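Local coordinates for protein putative oxidoreductase (Bacteroides fragilis NCTC 9343, PDB 3FHL) that is probably an oxidoreductase of the Gfo/Idh/MocA family, expected to use a nicotinamide dinucleotide bound to its N-terminal Rossmann domain, at residues C[145-150]-C[247-252]; C[131-136]-C[298-303]; C[152-157]-C[238-243]. All blocks are in the same frame, centred on the assembly; numbering follows the deposited sequence.

Contact 1. Residues C[145-150]-C[247-252]; sequences RLVEYE and HGTLGS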
loop_
_atom_site.group_PDB
_atom_site.type_symbol
_atom_site.label_atom_id
_atom_site.label_comp_id
_atom_site.label_asym_id
_atom_site.label_seq_id
_atom_site.Cartn_x
_atom_site.Cartn_y
_atom_site.Cartn_z
ATOM N N ARG C 145 12.430 17.600 -0.529
ATOM C CA ARG C 145 12.703 16.722 0.616
ATOM C C ARG C 145 11.793 15.492 0.515
ATOM O O ARG C 145 10.576 15.645 0.445
ATOM C CB ARG C 145 12.441 17.475 1.915
ATOM C CG ARG C 145 12.426 16.604 3.157
ATOM C CD ARG C 145 12.344 17.421 4.427
ATOM N NE ARG C 145 11.228 18.368 4.474
ATOM C CZ ARG C 145 10.019 18.090 4.959
ATOM N NH1 ARG C 145 9.740 16.873 5.409
ATOM N NH2 ARG C 145 9.078 19.026 4.980
ATOM N N LEU C 146 12.370 14.291 0.498
ATOM C CA LEU C 146 11.570 13.059 0.417
ATOM C C LEU C 146 10.813 12.822 1.717
ATOM O O LEU C 146 11.376 12.970 2.820
ATOM C CB LEU C 146 12.440 11.838 0.107
ATOM C CG LEU C 146 11.715 10.508 -0.179
ATOM C CD1 LEU C 146 11.136 10.505 -1.568
ATOM C CD2 LEU C 146 12.662 9.340 0.015
ATOM N N VAL C 147 9.532 12.465 1.589
ATOM C CA VAL C 147 8.707 12.154 2.763
ATOM C C VAL C 147 8.168 10.727 2.780
ATOM O O VAL C 147 7.841 10.204 3.848
ATOM C CB VAL C 147 7.558 13.186 2.973
ATOM C CG1 VAL C 147 8.103 14.606 3.040
ATOM C CG2 VAL C 147 6.489 13.081 1.872
ATOM N N GLU C 148 8.085 10.083 1.614
ATOM C CA GLU C 148 7.513 8.744 1.549
ATOM C C GLU C 148 8.140 7.898 0.451
ATOM O O GLU C 148 8.395 8.392 -0.637
ATOM C CB GLU C 148 5.982 8.809 1.357
ATOM C CG GLU C 148 5.317 7.428 1.281
ATOM C CD GLU C 148 3.803 7.445 1.472
ATOM O OE1 GLU C 148 3.151 8.423 1.033
ATOM O OE2 GLU C 148 3.278 6.459 2.048
ATOM N N TYR C 149 8.360 6.622 0.760
ATOM C CA TYR C 149 8.991 5.673 -0.144
ATOM C C TYR C 149 8.169 4.403 -0.095
ATOM O O TYR C 149 8.030 3.779 0.967
ATOM C CB TYR C 149 10.412 5.383 0.370
ATOM C CG TYR C 149 11.197 4.291 -0.330
ATOM C CD1 TYR C 149 11.960 4.579 -1.470
ATOM C CD2 TYR C 149 11.219 2.988 0.175
ATOM C CE1 TYR C 149 12.718 3.600 -2.082
ATOM C CE2 TYR C 149 11.965 1.991 -0.432
ATOM C CZ TYR C 149 12.723 2.307 -1.559
ATOM O OH TYR C 149 13.457 1.328 -2.166
ATOM N N GLU C 150 7.632 4.027 -1.247
ATOM C CA GLU C 150 6.874 2.790 -1.390
ATOM C C GLU C 150 7.519 1.936 -2.441
ATOM O O GLU C 150 7.811 2.411 -3.543
ATOM C CB GLU C 150 5.438 3.084 -1.810
ATOM C CG GLU C 150 4.665 3.896 -0.767
ATOM C CD GLU C 150 3.443 4.577 -1.340
ATOM O OE1 GLU C 150 2.629 3.918 -2.025
ATOM O OE2 GLU C 150 3.297 5.785 -1.097
ATOM N N HIS C 247 7.336 10.172 -2.762
ATOM C CA HIS C 247 6.670 11.459 -2.633
ATOM C C HIS C 247 7.580 12.371 -1.857
ATOM O O HIS C 247 8.143 11.968 -0.850
ATOM C CB HIS C 247 5.305 11.309 -1.906
ATOM C CG HIS C 247 4.309 10.472 -2.660
ATOM N ND1 HIS C 247 3.805 10.843 -3.887
ATOM C CD2 HIS C 247 3.749 9.274 -2.372
ATOM C CE1 HIS C 247 2.988 9.905 -4.329
ATOM N NE2 HIS C 247 2.928 8.943 -3.423
ATOM N N GLY C 248 7.719 13.603 -2.333
ATOM C CA GLY C 248 8.475 14.613 -1.608
ATOM C C GLY C 248 7.702 15.906 -1.520
ATOM O O GLY C 248 6.560 15.995 -2.006
ATOM N N THR C 249 8.321 16.911 -0.909
ATOM C CA THR C 249 7.706 18.242 -0.759
ATOM C C THR C 249 7.383 18.914 -2.092
ATOM O O THR C 249 6.400 19.644 -2.198
ATOM C CB THR C 249 8.585 19.200 0.104
ATOM O OG1 THR C 249 9.922 19.267 -0.437
ATOM C CG2 THR C 249 8.650 18.695 1.542
ATOM N N LEU C 250 8.195 18.644 -3.110
ATOM C CA LEU C 250 8.055 19.304 -4.403
ATOM C C LEU C 250 7.367 18.438 -5.451
ATOM O O LEU C 250 6.931 18.933 -6.495
ATOM C CB LEU C 250 9.436 19.750 -4.938
ATOM C CG LEU C 250 10.130 20.922 -4.218
ATOM C CD1 LEU C 250 11.406 21.337 -4.957
ATOM C CD2 LEU C 250 9.195 22.117 -4.086
ATOM N N GLY C 251 7.303 17.144 -5.196
ATOM C CA GLY C 251 6.751 16.259 -6.200
ATOM C C GLY C 251 6.877 14.786 -5.938
ATOM O O GLY C 251 7.288 14.371 -4.864
ATOM N N SER C 252 6.520 14.008 -6.955
ATOM C CA SER C 252 6.422 12.567 -6.866
ATOM C C SER C 252 7.055 11.881 -8.064
ATOM O O SER C 252 7.155 12.461 -9.141
ATOM C CB SER C 252 4.949 12.148 -6.776
ATOM O OG SER C 252 4.325 12.760 -5.640
#
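Residues 145-150 and 247-252 form an antiparallel strand pair with a classic beta bulge, at the start of strand 146-154 and the end of strand 244-248 in the sheet of the C-terminal domain. Val147 and Glu148 both face His247: their amides converge on His247 O, Val147 N at 2.9 Å in the carbonyl plane and Glu148 N at 3.1 Å, tilted 16° from that plane. His247 N returns a bond to Glu148 O. Across the bulge Leu146 and Gly248 form a non-hydrogen-bonded pair, their CA atoms 4.0 Å apart. Beyond it Arg145 is gripped twice by Thr249: Thr249 N donates to Arg145 O, and Arg145 N to Thr249 OG1 at 3.0 Å. Thr249 CG2 lies over one face of the Arg145 guanidinium, 3.5 Å from NH2; that guanidinium is hydrogen-bonded to Leu204 of the second subunit.

The His247 ring meets acids at CD2: Glu150 OE2 lies near the ring plane, 3.7 Å from CD2, and Glu148 OE1 approaches obliquely, the Glu148 and His247 side chains lying side by side. Ser252 OG is hydrogen-bonded to His247 ND1 at 2.6 Å, and His247 NE2 to Glu241 of the second subunit, whose Lys232 forms salt bridges with Glu148 and Glu150. The nearby carboxylates may raise the proton affinity of the imidazole, with Lys232 partly offsetting them.

Contact 2. Residues C[131-136]-C[298-303]; sequences FLTVRD and RKYPGI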
loop_
_atom_site.group_PDB
_atom_site.type_symbol
_atom_site.label_atom_id
_atom_site.label_comp_id
_atom_site.label_asym_id
_atom_site.label_seq_id
_atom_site.Cartn_x
_atom_site.Cartn_y
_atom_site.Cartn_z
ATOM N N PHE C 131 15.646 0.888 -9.478
ATOM C CA PHE C 131 16.327 1.311 -8.234
ATOM C C PHE C 131 17.490 2.278 -8.464
ATOM O O PHE C 131 17.654 3.273 -7.730
ATOM C CB PHE C 131 16.807 0.087 -7.462
ATOM C CG PHE C 131 17.423 0.414 -6.132
ATOM C CD1 PHE C 131 16.651 0.974 -5.110
ATOM C CD2 PHE C 131 18.765 0.155 -5.893
ATOM C CE1 PHE C 131 17.209 1.276 -3.878
ATOM C CE2 PHE C 131 19.342 0.460 -4.638
ATOM C CZ PHE C 131 18.555 1.011 -3.638
ATOM N N LEU C 132 18.310 1.995 -9.479
ATOM C CA LEU C 132 19.360 2.937 -9.892
ATOM C C LEU C 132 18.786 4.298 -10.269
ATOM O O LEU C 132 19.382 5.330 -9.982
ATOM C CB LEU C 132 20.174 2.359 -11.065
ATOM C CG LEU C 132 21.104 1.185 -10.730
ATOM C CD1 LEU C 132 21.805 0.698 -12.002
ATOM C CD2 LEU C 132 22.156 1.578 -9.686
ATOM N N THR C 133 17.622 4.297 -10.914
ATOM C CA THR C 133 16.968 5.541 -11.264
ATOM C C THR C 133 16.459 6.243 -10.015
ATOM O O THR C 133 16.626 7.449 -9.881
ATOM C CB THR C 133 15.827 5.305 -12.260
ATOM O OG1 THR C 133 16.342 4.618 -13.411
ATOM C CG2 THR C 133 15.244 6.623 -12.699
ATOM N N VAL C 134 15.871 5.483 -9.089
ATOM C CA VAL C 134 15.471 6.042 -7.779
ATOM C C VAL C 134 16.662 6.725 -7.083
ATOM O O VAL C 134 16.549 7.868 -6.668
ATOM C CB VAL C 134 14.796 4.972 -6.853
ATOM C CG1 VAL C 134 14.711 5.454 -5.375
ATOM C CG2 VAL C 134 13.408 4.581 -7.394
ATOM N N ARG C 135 17.809 6.049 -7.006
ATOM C CA ARG C 135 19.014 6.663 -6.409
ATOM C C ARG C 135 19.373 7.999 -7.088
ATOM O O ARG C 135 19.690 8.983 -6.408
ATOM C CB ARG C 135 20.212 5.699 -6.458
ATOM C CG ARG C 135 20.075 4.411 -5.653
ATOM C CD ARG C 135 21.460 3.766 -5.418
ATOM N NE ARG C 135 22.007 4.149 -4.115
ATOM C CZ ARG C 135 22.520 3.305 -3.219
ATOM N NH1 ARG C 135 22.625 2.000 -3.477
ATOM N NH2 ARG C 135 22.959 3.778 -2.059
ATOM N N ASP C 136 19.286 8.025 -8.423
ATOM C CA ASP C 136 19.530 9.216 -9.237
ATOM C C ASP C 136 18.596 10.386 -8.912
ATOM O O ASP C 136 19.059 11.516 -8.736
ATOM C CB ASP C 136 19.414 8.867 -10.725
ATOM C CG ASP C 136 19.968 9.958 -11.635
ATOM O OD1 ASP C 136 21.116 10.386 -11.412
ATOM O OD2 ASP C 136 19.264 10.373 -12.589
ATOM N N ARG C 298 6.375 14.434 -16.716
ATOM C CA ARG C 298 6.852 13.702 -17.858
ATOM C C ARG C 298 7.610 12.466 -17.500
ATOM O O ARG C 298 8.011 12.316 -16.397
ATOM C CB ARG C 298 7.706 14.586 -18.728
ATOM C CG ARG C 298 9.012 14.891 -18.152
ATOM C CD ARG C 298 9.557 16.210 -18.630
ATOM N NE ARG C 298 10.890 16.355 -18.088
ATOM C CZ ARG C 298 11.456 17.484 -17.714
ATOM N NH1 ARG C 298 12.649 17.437 -17.211
ATOM N NH2 ARG C 298 10.851 18.636 -17.842
ATOM N N LYS C 299 7.778 11.576 -18.456
ATOM C CA LYS C 299 8.603 10.395 -18.264
ATOM C C LYS C 299 10.054 10.795 -17.995
ATOM O O LYS C 299 10.582 11.729 -18.609
ATOM C CB LYS C 299 8.486 9.440 -19.456
ATOM C CG LYS C 299 7.140 8.740 -19.544
ATOM C CD LYS C 299 6.718 8.165 -18.178
ATOM C CE LYS C 299 5.618 7.159 -18.308
ATOM N NZ LYS C 299 6.105 5.912 -18.968
ATOM N N TYR C 300 10.677 10.113 -17.039
ATOM C CA TYR C 300 12.029 10.462 -16.614
ATOM C C TYR C 300 13.026 9.494 -17.247
ATOM O O TYR C 300 12.982 8.301 -16.942
ATOM C CB TYR C 300 12.135 10.418 -15.084
ATOM C CG TYR C 300 13.496 10.835 -14.576
ATOM C CD1 TYR C 300 13.904 12.153 -14.645
ATOM C CD2 TYR C 300 14.383 9.897 -14.055
ATOM C CE1 TYR C 300 15.159 12.538 -14.194
ATOM C CE2 TYR C 300 15.639 10.268 -13.599
ATOM C CZ TYR C 300 16.020 11.590 -13.669
ATOM O OH TYR C 300 17.259 11.960 -13.208
ATOM N N PRO C 301 13.913 10.000 -18.143
ATOM C CA PRO C 301 14.924 9.141 -18.767
ATOM C C PRO C 301 15.796 8.540 -17.677
ATOM O O PRO C 301 16.469 9.269 -16.946
ATOM C CB PRO C 301 15.728 10.108 -19.650
ATOM C CG PRO C 301 14.804 11.275 -19.886
ATOM C CD PRO C 301 14.006 11.393 -18.619
ATOM N N GLY C 302 15.735 7.224 -17.539
ATOM C CA GLY C 302 16.319 6.588 -16.379
ATOM C C GLY C 302 17.764 6.176 -16.547
ATOM O O GLY C 302 18.378 6.395 -17.596
ATOM N N ILE C 303 18.297 5.596 -15.478
ATOM C CA ILE C 303 19.588 4.930 -15.482
ATOM C C ILE C 303 19.412 3.496 -15.972
ATOM O O ILE C 303 18.504 2.804 -15.523
ATOM C CB ILE C 303 20.179 4.920 -14.054
ATOM C CG1 ILE C 303 20.263 6.349 -13.491
ATOM C CG2 ILE C 303 21.544 4.248 -14.019
ATOM C CD1 ILE C 303 21.118 7.292 -14.288
#
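Tyr300 and Ile303, on the segment that leaves edge strand 294-299, pack against Leu132, Thr133 and Asp136 on one side of helix 129-139, joining helix to loop by two hydrogen bonds and a small apolar patch.

Tyr300 OH donates to Asp136 OD2 across 2.6 Å. The carboxylate oxygen lies at the edge of the phenol ring, near its plane, whereas the hydroxyl meets the carboxylate from above, 35° out of the carboxylate plane; the two flat groups are turned 37° from each other. Asp136 CG lies anti to the backbone N (chi1 -167°), which carries the acid toward the tyrosine. Its other oxygen, OD1, has a salt bridge to Lys140, so the two carboxylate oxygens serve different partners. The second bond, somewhat bent, runs from Ile303 N to Thr133 OG1 at 3.0 Å. The same hydroxyl is bonded to Ala129 O one turn earlier in the helix, a link that helps to fix its rotation and presents its oxygen to the loop amide.

Apolar contacts flank these bonds. Thr133 CG2 touches the edge of the Tyr300 ring, 3.6 Å from CD2, as the two side chains slide past each other in opposite directions. Ile303 straddles the helix surface with both branches: CG2 meets Leu132 CB at 3.8 Å, while CG1 reaches Asp136 CB at the same distance, one turn further on. Leu132 and Ile303 cross at about a right angle.

Around this surface contact, Tyr253 of strand 252-255 touches both Thr133 and Tyr300, while Phe131 and Val134 of the same helix pack on Phe244 of strand 244-248 and on Leu190 of helix 180-191.

Contact 3. Residues C[152-157]-C[238-243]; sequences TFARYR and REAEPR
Segments 152-157 and 238-243 run nearly antiparallel, their end-to-end directions 157° apart, with Thr152 opposite Arg243, Ala154 opposite Ala240 and Tyr156 opposite Arg238. Their one direct hydrogen bond is Thr152 N to Arg243 O, 2.9 Å long and nearly straight at the hydrogen. Beside it Arg243 CA makes a CA-H...O contact of 3.4 Å with Thr152 O. Further along, the residues from 238 to 242 form no regular strand.

Two waters bridge Thr152 to the polar groups of Glu241 and Pro242. Thr152 OG1 is hydrogen-bonded to both; one water donates to Glu241 OE1 and the other to Pro242 O, the latter at 2.8 Å. Glu241 OE1 also pairs with Lys232, and OE2 bonds His247 of the second subunit.

Arg243 bends at chi2, bringing its guanidinium over one face of the Phe153 ring in a cation-pi contact: Arg243 CZ lies 4.2 Å from the centroid of the Phe153 ring, and the planes are 43° apart. Ser151 OG bonds Arg243 NH2. Within the mixed sheet of the C-terminal domain, this contact joins the end of strand 146-154 and the residues just after it to the loop that leads from strand 228-234 into strand 244-248.

Midway, Ala154 CB meets Ala240 CB at 3.7 Å. At the other end the extended Arg238 chain crosses a face of Tyr156: Arg238 CB makes a CH-pi contact 4.0 Å from the centroid of the Tyr156 ring, and the guanidinium lies over CE2 with its plane 21° from that of the ring. Tyr156 OH bonds Thr249 O of the second subunit, while Arg238 NH1 bonds Leu250 O of the same subunit.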
loop_
_atom_site.group_PDB
_atom_site.type_symbol
_atom_site.label_atom_id
_atom_site.label_comp_id
_atom_site.label_asym_id
_atom_site.label_seq_id
_atom_site.Cartn_x
_atom_site.Cartn_y
_atom_site.Cartn_z
ATOM N N THR C 152 7.146 -1.991 -4.193
ATOM C CA THR C 152 6.255 -3.134 -4.291
ATOM C C THR C 152 6.597 -4.049 -5.454
ATOM O O THR C 152 6.838 -3.559 -6.552
ATOM C CB THR C 152 4.781 -2.659 -4.530
ATOM O OG1 THR C 152 4.390 -1.766 -3.490
ATOM C CG2 THR C 152 3.774 -3.843 -4.630
ATOM N N PHE C 153 6.612 -5.363 -5.216
ATOM C CA PHE C 153 6.584 -6.338 -6.311
ATOM C C PHE C 153 5.187 -6.922 -6.522
ATOM O O PHE C 153 4.738 -7.811 -5.789
ATOM C CB PHE C 153 7.576 -7.485 -6.087
ATOM C CG PHE C 153 8.982 -7.191 -6.527
ATOM C CD1 PHE C 153 9.244 -6.661 -7.792
ATOM C CD2 PHE C 153 10.058 -7.483 -5.686
ATOM C CE1 PHE C 153 10.552 -6.407 -8.200
ATOM C CE2 PHE C 153 11.373 -7.229 -6.088
ATOM C CZ PHE C 153 11.618 -6.690 -7.341
ATOM N N ALA C 154 4.515 -6.428 -7.555
ATOM C CA ALA C 154 3.178 -6.855 -7.901
ATOM C C ALA C 154 3.234 -8.032 -8.863
ATOM O O ALA C 154 3.867 -7.963 -9.923
ATOM C CB ALA C 154 2.438 -5.702 -8.520
ATOM N N ARG C 155 2.585 -9.124 -8.493
ATOM C CA ARG C 155 2.525 -10.287 -9.370
ATOM C C ARG C 155 1.096 -10.808 -9.422
ATOM O O ARG C 155 0.275 -10.456 -8.587
ATOM C CB ARG C 155 3.475 -11.386 -8.867
ATOM C CG ARG C 155 4.958 -11.002 -8.907
ATOM C CD ARG C 155 5.865 -12.224 -8.840
ATOM N NE ARG C 155 7.259 -11.888 -9.136
ATOM C CZ ARG C 155 8.297 -12.698 -8.935
ATOM N NH1 ARG C 155 8.119 -13.913 -8.422
ATOM N NH2 ARG C 155 9.521 -12.283 -9.242
ATOM N N TYR C 156 0.802 -11.643 -10.409
ATOM C CA TYR C 156 -0.495 -12.276 -10.486
ATOM C C TYR C 156 -0.349 -13.718 -10.946
ATOM O O TYR C 156 -0.145 -13.978 -12.129
ATOM C CB TYR C 156 -1.477 -11.494 -11.391
ATOM C CG TYR C 156 -2.846 -12.147 -11.437
ATOM C CD1 TYR C 156 -3.703 -12.091 -10.335
ATOM C CD2 TYR C 156 -3.263 -12.869 -12.558
ATOM C CE1 TYR C 156 -4.942 -12.715 -10.359
ATOM C CE2 TYR C 156 -4.488 -13.509 -12.588
ATOM C CZ TYR C 156 -5.327 -13.426 -11.482
ATOM O OH TYR C 156 -6.549 -14.053 -11.495
ATOM N N ARG C 157 -0.515 -14.612 -10.002
ATOM C CA ARG C 157 -0.505 -16.016 -10.244
ATOM C C ARG C 157 -1.502 -16.703 -9.319
ATOM O O ARG C 157 -1.203 -16.986 -8.193
ATOM C CB ARG C 157 0.900 -16.553 -10.024
ATOM C CG ARG C 157 1.047 -18.029 -10.236
ATOM C CD ARG C 157 2.431 -18.379 -10.725
ATOM N NE ARG C 157 3.325 -18.704 -9.635
ATOM C CZ ARG C 157 4.589 -18.329 -9.559
ATOM N NH1 ARG C 157 5.129 -17.604 -10.515
ATOM N NH2 ARG C 157 5.312 -18.678 -8.511
ATOM N N ARG C 238 -3.699 -8.464 -10.066
ATOM C CA ARG C 238 -3.913 -8.547 -11.517
ATOM C C ARG C 238 -3.599 -7.245 -12.218
ATOM O O ARG C 238 -2.999 -7.239 -13.292
ATOM C CB ARG C 238 -5.316 -9.052 -11.889
ATOM C CG ARG C 238 -5.349 -9.532 -13.340
ATOM C CD ARG C 238 -6.497 -10.432 -13.660
ATOM N NE ARG C 238 -6.202 -11.197 -14.867
ATOM C CZ ARG C 238 -6.864 -12.282 -15.264
ATOM N NH1 ARG C 238 -7.881 -12.751 -14.561
ATOM N NH2 ARG C 238 -6.496 -12.908 -16.374
ATOM N N GLU C 239 -4.002 -6.137 -11.603
ATOM C CA GLU C 239 -3.547 -4.845 -12.046
ATOM C C GLU C 239 -2.481 -4.404 -11.045
ATOM O O GLU C 239 -2.745 -4.268 -9.852
ATOM C CB GLU C 239 -4.695 -3.847 -12.128
ATOM C CG GLU C 239 -4.273 -2.448 -12.575
ATOM C CD GLU C 239 -3.815 -2.382 -14.028
ATOM O OE1 GLU C 239 -4.098 -3.317 -14.821
ATOM O OE2 GLU C 239 -3.181 -1.363 -14.371
ATOM N N ALA C 240 -1.272 -4.221 -11.558
ATOM C CA ALA C 240 -0.105 -4.039 -10.740
ATOM C C ALA C 240 -0.115 -2.688 -10.056
ATOM O O ALA C 240 -0.435 -1.672 -10.663
ATOM C CB ALA C 240 1.156 -4.190 -11.597
ATOM N N GLU C 241 0.234 -2.690 -8.774
ATOM C CA GLU C 241 0.575 -1.449 -8.083
ATOM C C GLU C 241 1.966 -0.987 -8.556
ATOM O O GLU C 241 2.705 -1.785 -9.128
ATOM C CB GLU C 241 0.533 -1.684 -6.564
ATOM C CG GLU C 241 -0.893 -1.674 -6.060
ATOM C CD GLU C 241 -1.081 -2.239 -4.663
ATOM O OE1 GLU C 241 -0.191 -2.097 -3.794
ATOM O OE2 GLU C 241 -2.165 -2.812 -4.433
ATOM N N PRO C 242 2.323 0.302 -8.350
ATOM C CA PRO C 242 3.634 0.751 -8.820
ATOM C C PRO C 242 4.778 -0.036 -8.192
ATOM O O PRO C 242 4.673 -0.462 -7.038
ATOM C CB PRO C 242 3.705 2.197 -8.334
ATOM C CG PRO C 242 2.257 2.618 -8.208
ATOM C CD PRO C 242 1.551 1.404 -7.738
ATOM N N ARG C 243 5.846 -0.232 -8.961
ATOM C CA ARG C 243 7.089 -0.785 -8.454
ATOM C C ARG C 243 7.676 0.182 -7.422
ATOM O O ARG C 243 8.096 -0.233 -6.348
ATOM C CB ARG C 243 8.077 -1.026 -9.614
ATOM C CG ARG C 243 9.497 -1.440 -9.182
ATOM C CD ARG C 243 9.596 -2.886 -8.701
ATOM N NE ARG C 243 10.874 -3.131 -8.027
ATOM C CZ ARG C 243 11.115 -2.852 -6.749
ATOM N NH1 ARG C 243 12.307 -3.108 -6.225
ATOM N NH2 ARG C 243 10.169 -2.315 -5.992
HETATM O O HOH W 1 1.806 -0.349 -3.310
HETATM O O HOH W 2 4.762 0.845 -4.580
#

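After the Rossmann fold the chain enters helix 129-139, whose 131-136 segment is met again at 298-303; contact 2 thus closes the longest loop. Strand 146-154 and its flanks follow, supplying 145-150 to contact 1 and 152-157 to contact 3. The chain returns through 238-243, closing contact 3, and then through 247-252, closing contact 1, so the three loops nest without crossing: contact 3 within contact 1, and both within contact 2. Contacts 1 and 3 tie the two ends of strand 146-154 to strand 244-248 and its preceding loop, and both touch the second subunit. Contact 2 joins the helix to the segment leaving outermost strand 294-299, and Tyr149 packs on Phe131 and Val134 between contacts 1 and 2.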